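Putative amino acid binding protein (Streptococcus mutans, PDB 4C0R) binds glutathione, held here as its oxidised disulfide, and probably delivers it to the TcyBC ABC importer for uptake into the cell. Local coordinates at residues 110-115 / 157-162. Residues are numbered along the deposited sequence; the frame is centred on the assembly and turned at random.
Sequences HSTQVV and YDFKIF. With CD (cadmium ion), chain F; CD (cadmium ion), chain M; GDS (oxidized glutathione disulfide), chain C.
S111 and D158 join the backbones of 110-115 and 157-162 near their closest approach, D158 N donating to S111 O at 2.9 Å, and from there strands 111-114 and 160-162 diverge at 42°, their axes no nearer than 7.1 Å. The return bond comes from a side chain: S111 N meets D158 OD2 at 2.9 Å from above the carboxylate plane. Both oxygens of that carboxylate also chelate a cadmium ion, while the neighbouring H110, its ring almost perpendicular to the carboxylate, binds a second cadmium through NE2, with D100 as a fellow ligand. CG of Q113 makes a CH-pi contact over the centre of the Y157 ring, 3.4 Å from the centroid, and the extended side chain stacks its amide on the same ring, 7° from parallel, where N151 holds OE1. T112 packs CB over a face of the F159 ring, and its hydroxyl, anti to the backbone N (chi1 -170°), donates to F159 O at 2.9 Å. In this alpha/beta lobe of a family 3 solute-binding protein the contact brings the parallel pair 111-114 and 137-140 up against strand 160-163, which pairs antiparallel with 81-96. Water fills in for direct strand pairing: one molecule links Q113 N to F159 O, another T112 OG1 to I161 N. Toward the ligand, K160 bends at chi2 and then runs straight, so that NZ reaches Q113 O at 3.0 Å and the glutathione disulfide carboxylate oxygen OE6 at 2.7 Å; Q148 takes a further bond from this ammonium, and a water connects V115 N to OE5 of the same carboxylate.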
ATOM      1  N   HIS A 110      -3.099  -2.886 -24.205  1.00 12.55           N
ATOM      2  CA  HIS A 110      -2.560  -1.608 -23.806  1.00 13.79           C
ATOM      3  C   HIS A 110      -1.285  -1.767 -22.927  1.00 14.39           C
ATOM      4  O   HIS A 110      -0.944  -2.868 -22.488  1.00 18.62           O
ATOM      5  CB  HIS A 110      -3.640  -0.846 -23.067  1.00 13.96           C
ATOM      6  CG  HIS A 110      -4.740  -0.312 -23.942  1.00 13.56           C
ATOM      7  ND1 HIS A 110      -5.955  -0.954 -24.076  1.00 17.92           N
ATOM      8  CD2 HIS A 110      -4.857   0.858 -24.627  1.00 15.27           C
ATOM      9  CE1 HIS A 110      -6.758  -0.227 -24.836  1.00 15.20           C
ATOM     10  NE2 HIS A 110      -6.124   0.883 -25.171  1.00 11.86           N
ATOM     11  N   SER A 111      -0.606  -0.659 -22.712  1.00 14.86           N
ATOM     12  CA  SER A 111       0.673  -0.689 -22.019  0.57 15.41           C
ATOM     13  C   SER A 111       0.539  -0.036 -20.648  1.00 15.26           C
ATOM     14  O   SER A 111      -0.188   0.927 -20.485  1.00 15.02           O
ATOM     15  CB  SER A 111       1.738   0.016 -22.862  0.57 18.51           C
ATOM     16  OG  SER A 111       3.058  -0.246 -22.388  0.57 24.17           O
ATOM     17  N   THR A 112       1.274  -0.607 -19.685  1.00 13.35           N
ATOM     18  CA  THR A 112       1.278  -0.121 -18.322  1.00 11.30           C
ATOM     19  C   THR A 112       2.660  -0.338 -17.734  1.00 10.79           C
ATOM     20  O   THR A 112       3.450  -1.124 -18.232  1.00 14.12           O
ATOM     21  CB  THR A 112       0.224  -0.859 -17.471  1.00 12.12           C
ATOM     22  OG1 THR A 112       0.134  -0.178 -16.225  1.00 11.37           O
ATOM     23  CG2 THR A 112       0.600  -2.244 -17.175  1.00 11.82           C
ATOM     24  N   GLN A 113       2.921   0.366 -16.652  1.00 11.71           N
ATOM     25  CA  GLN A 113       4.111   0.198 -15.856  1.00 12.69           C
ATOM     26  C   GLN A 113       3.748  -0.551 -14.582  1.00 13.00           C
ATOM     27  O   GLN A 113       2.635  -0.372 -14.031  1.00 10.56           O
ATOM     28  CB  GLN A 113       4.721   1.529 -15.500  1.00 10.60           C
ATOM     29  CG  GLN A 113       5.428   2.206 -16.739  1.00 13.52           C
ATOM     30  CD  GLN A 113       6.130   3.499 -16.352  1.00 11.77           C
ATOM     31  OE1 GLN A 113       5.516   4.463 -15.947  1.00 12.25           O
ATOM     32  NE2 GLN A 113       7.440   3.499 -16.461  1.00 16.79           N
ATOM     33  N   VAL A 114       4.662  -1.409 -14.164  1.00 12.31           N
ATOM     34  CA  VAL A 114       4.518  -2.185 -12.913  1.00 12.79           C
ATOM     35  C   VAL A 114       5.843  -2.253 -12.186  1.00 12.78           C
ATOM     36  O   VAL A 114       6.915  -2.044 -12.788  1.00 11.53           O
ATOM     37  CB  VAL A 114       4.001  -3.588 -13.148  1.00 12.66           C
ATOM     38  CG1 VAL A 114       2.549  -3.516 -13.665  1.00 10.27           C
ATOM     39  CG2 VAL A 114       4.872  -4.344 -14.156  1.00 15.51           C
ATOM     40  N   VAL A 115       5.757  -2.523 -10.888  1.00 10.58           N
ATOM     41  CA  VAL A 115       6.931  -2.700 -10.033  1.00 11.69           C
ATOM     42  C   VAL A 115       6.942  -4.099  -9.446  1.00 11.51           C
ATOM     43  O   VAL A 115       5.988  -4.522  -8.823  1.00 11.27           O
ATOM     44  CB  VAL A 115       6.964  -1.673  -8.926  1.00  9.32           C
ATOM     45  CG1 VAL A 115       8.178  -1.929  -7.998  1.00 11.98           C
ATOM     46  CG2 VAL A 115       7.036  -0.277  -9.479  1.00 11.61           C
ATOM     47  N   TYR A 157       2.359   5.892 -21.217  1.00 17.28           N
ATOM     48  CA  TYR A 157       1.749   4.589 -20.980  1.00 15.30           C
ATOM     49  C   TYR A 157       0.261   4.815 -20.926  1.00 14.10           C
ATOM     50  O   TYR A 157      -0.187   5.933 -20.756  1.00 15.04           O
ATOM     51  CB  TYR A 157       2.282   3.982 -19.665  1.00 14.70           C
ATOM     52  CG  TYR A 157       3.730   3.667 -19.782  1.00 17.08           C
ATOM     53  CD1 TYR A 157       4.150   2.477 -20.369  1.00 15.44           C
ATOM     54  CD2 TYR A 157       4.672   4.587 -19.361  1.00 14.63           C
ATOM     55  CE1 TYR A 157       5.500   2.205 -20.528  1.00 19.36           C
ATOM     56  CE2 TYR A 157       6.030   4.323 -19.537  1.00 15.03           C
ATOM     57  CZ  TYR A 157       6.418   3.144 -20.104  1.00 17.31           C
ATOM     58  OH  TYR A 157       7.764   2.896 -20.271  1.00 22.91           O
ATOM     59  N   ASP A 158      -0.528   3.759 -21.106  1.00 14.15           N
ATOM     60  CA  ASP A 158      -1.942   3.931 -21.338  1.00 11.22           C
ATOM     61  C   ASP A 158      -2.836   3.929 -20.090  1.00 12.82           C
ATOM     62  O   ASP A 158      -3.906   4.516 -20.094  1.00 11.72           O
ATOM     63  CB  ASP A 158      -2.435   2.807 -22.246  1.00 14.13           C
ATOM     64  CG  ASP A 158      -1.718   2.764 -23.618  1.00 17.00           C
ATOM     65  OD1 ASP A 158      -1.336   3.833 -24.129  1.00 17.72           O
ATOM     66  OD2 ASP A 158      -1.588   1.630 -24.137  1.00 15.13           O
ATOM     67  N   PHE A 159      -2.416   3.231 -19.045  1.00 10.57           N
ATOM     68  CA  PHE A 159      -3.206   3.135 -17.834  1.00  7.77           C
ATOM     69  C   PHE A 159      -2.293   2.759 -16.682  1.00  9.24           C
ATOM     70  O   PHE A 159      -1.169   2.269 -16.937  1.00  9.76           O
ATOM     71  CB  PHE A 159      -4.325   2.073 -17.942  1.00 10.21           C
ATOM     72  CG  PHE A 159      -3.848   0.647 -17.997  1.00  9.89           C
ATOM     73  CD1 PHE A 159      -3.561   0.047 -19.199  1.00 10.62           C
ATOM     74  CD2 PHE A 159      -3.703  -0.114 -16.845  1.00  8.63           C
ATOM     75  CE1 PHE A 159      -3.161  -1.239 -19.257  1.00 10.17           C
ATOM     76  CE2 PHE A 159      -3.317  -1.407 -16.879  1.00  8.72           C
ATOM     77  CZ  PHE A 159      -3.030  -1.993 -18.117  1.00 11.17           C
ATOM     78  N   LYS A 160      -2.788   2.932 -15.446  1.00 10.99           N
ATOM     79  CA  LYS A 160      -2.095   2.399 -14.255  1.00  8.82           C
ATOM     80  C   LYS A 160      -3.158   1.902 -13.270  1.00  8.93           C
ATOM     81  O   LYS A 160      -4.081   2.623 -12.936  1.00  9.28           O
ATOM     82  CB  LYS A 160      -1.233   3.477 -13.585  1.00  9.96           C
ATOM     83  CG  LYS A 160      -0.569   3.066 -12.266  1.00  8.83           C
ATOM     84  CD  LYS A 160       0.424   1.933 -12.447  1.00  9.17           C
ATOM     85  CE  LYS A 160       1.084   1.578 -11.126  1.00 10.34           C
ATOM     86  NZ  LYS A 160       1.993   0.422 -11.248  1.00  8.62           N
ATOM     87  N   ILE A 161      -2.992   0.670 -12.815  1.00  6.98           N
ATOM     88  CA  ILE A 161      -3.832   0.092 -11.776  1.00  8.74           C
ATOM     89  C   ILE A 161      -3.158   0.253 -10.402  1.00  9.15           C
ATOM     90  O   ILE A 161      -1.986  -0.070 -10.225  1.00  8.83           O
ATOM     91  CB  ILE A 161      -4.142  -1.388 -11.998  1.00  9.73           C
ATOM     92  CG1 ILE A 161      -4.860  -1.576 -13.334  1.00 10.58           C
ATOM     93  CG2 ILE A 161      -4.968  -1.955 -10.846  1.00  9.56           C
ATOM     94  CD1 ILE A 161      -5.002  -3.027 -13.726  1.00 14.48           C
ATOM     95  N   PHE A 162      -3.867   0.859  -9.464  1.00  7.73           N
ATOM     96  CA  PHE A 162      -3.341   0.992  -8.109  1.00  9.49           C
ATOM     97  C   PHE A 162      -4.469   1.198  -7.141  1.00  8.79           C
ATOM     98  O   PHE A 162      -5.617   1.438  -7.549  1.00  8.97           O
ATOM     99  CB  PHE A 162      -2.372   2.202  -8.024  1.00  8.02           C
ATOM    100  CG  PHE A 162      -1.403   2.071  -6.842  1.00  6.87           C
ATOM    101  CD1 PHE A 162      -0.394   1.101  -6.872  1.00  7.35           C
ATOM    102  CD2 PHE A 162      -1.566   2.815  -5.721  1.00  7.82           C
ATOM    103  CE1 PHE A 162       0.455   0.911  -5.781  1.00  7.59           C
ATOM    104  CE2 PHE A 162      -0.706   2.620  -4.610  1.00  7.71           C
ATOM    105  CZ  PHE A 162       0.317   1.661  -4.672  1.00  8.68           C
TER
HETATM  106 CD    CD F1242      -6.735   2.710 -26.123  0.80 15.21          CD
HETATM  107 CD    CD M1249      -1.014   2.633 -26.198  0.67 51.21          CD
HETATM  108  CD1 GDS C 500      10.636   0.434  -6.444  1.00 22.26           C
HETATM  109  N2  GDS C 500       9.685   1.432  -6.950  1.00 25.51           N
HETATM  110  CA2 GDS C 500       9.272   2.405  -6.005  1.00 24.92           C
HETATM  111  C2  GDS C 500      10.116   3.612  -5.791  1.00 20.30           C
HETATM  112  O2  GDS C 500      10.050   4.254  -4.721  1.00 21.41           O
HETATM  113  CB2 GDS C 500       8.053   2.301  -5.171  1.00 19.86           C
HETATM  114  SG2 GDS C 500       7.020   0.917  -5.599  1.00 15.74           S
HETATM  115  N3  GDS C 500      11.006   4.004  -6.863  1.00 19.10           N
HETATM  116  CA3 GDS C 500      11.922   5.127  -6.667  1.00 19.40           C
HETATM  117  C3  GDS C 500      13.277   4.452  -6.469  1.00 20.60           C
HETATM  118  OE3 GDS C 500      14.340   4.970  -6.936  1.00 26.99           O
HETATM  119  OE4 GDS C 500      13.394   3.355  -5.848  1.00 20.30           O
HETATM  120  N4  GDS C 500       3.785   0.690  -5.505  1.00  8.07           N
HETATM  121  CA4 GDS C 500       3.565   1.323  -6.784  1.00 11.90           C
HETATM  122  C4  GDS C 500       3.360   0.295  -7.842  1.00  9.93           C
HETATM  123  OE5 GDS C 500       2.987  -0.884  -7.557  1.00  9.83           O
HETATM  124  OE6 GDS C 500       3.515   0.673  -9.037  1.00 10.82           O
HETATM  125  C5  GDS C 500       4.088   1.515  -4.378  1.00  9.18           C
HETATM  126  O5  GDS C 500       4.114   2.739  -4.503  1.00  9.95           O
HETATM  127  CA5 GDS C 500       4.426   0.766  -3.169  1.00  9.91           C
HETATM  128  N5  GDS C 500       3.743  -0.429  -2.892  1.00  8.97           N
HETATM  129  CB5 GDS C 500       5.871   0.841  -2.796  1.00 11.40           C
HETATM  130  SG5 GDS C 500       6.823  -0.214  -3.924  1.00 11.80           S
HETATM  131  CA6 GDS C 500       0.024  -3.338  -3.011  1.00  7.83           C
HETATM  132  C6  GDS C 500       0.851  -4.497  -2.479  1.00  8.79           C
HETATM  133  OE7 GDS C 500       1.674  -5.056  -3.253  1.00  8.21           O
HETATM  134  OE8 GDS C 500       0.731  -4.882  -1.291  1.00  8.94           O
HETATM  135  N6  GDS C 500      -1.005  -3.030  -2.000  1.00  7.79           N
HETATM  136  CB6 GDS C 500       0.878  -2.162  -3.319  1.00  8.40           C
HETATM  137  CG6 GDS C 500       1.888  -1.944  -2.169  1.00  9.54           C
HETATM  138  CD6 GDS C 500       2.463  -0.555  -2.350  1.00  7.63           C
HETATM  139  O6  GDS C 500       1.901   0.502  -2.030  1.00  7.04           O
HETATM  140  O   HOH W   1      -1.181  -1.247 -14.014  1.00  8.69           O
HETATM  141  O   HOH W   2       1.374   2.703 -15.828  1.00 11.84           O
HETATM  142  O   HOH W   3       9.186   1.149 -17.702  1.00 23.95           O
HETATM  143  O   HOH W   4       3.024  -2.391  -9.884  1.00  9.00           O
HETATM  144  O   HOH W   5      -6.729   2.553 -28.460  1.00 11.47           O
HETATM  145  O   HOH W   6       1.293   3.251 -25.204  1.00 30.44           O
HETATM  146  O   HOH W   7      -1.702   0.887 -26.996  1.00 34.98           O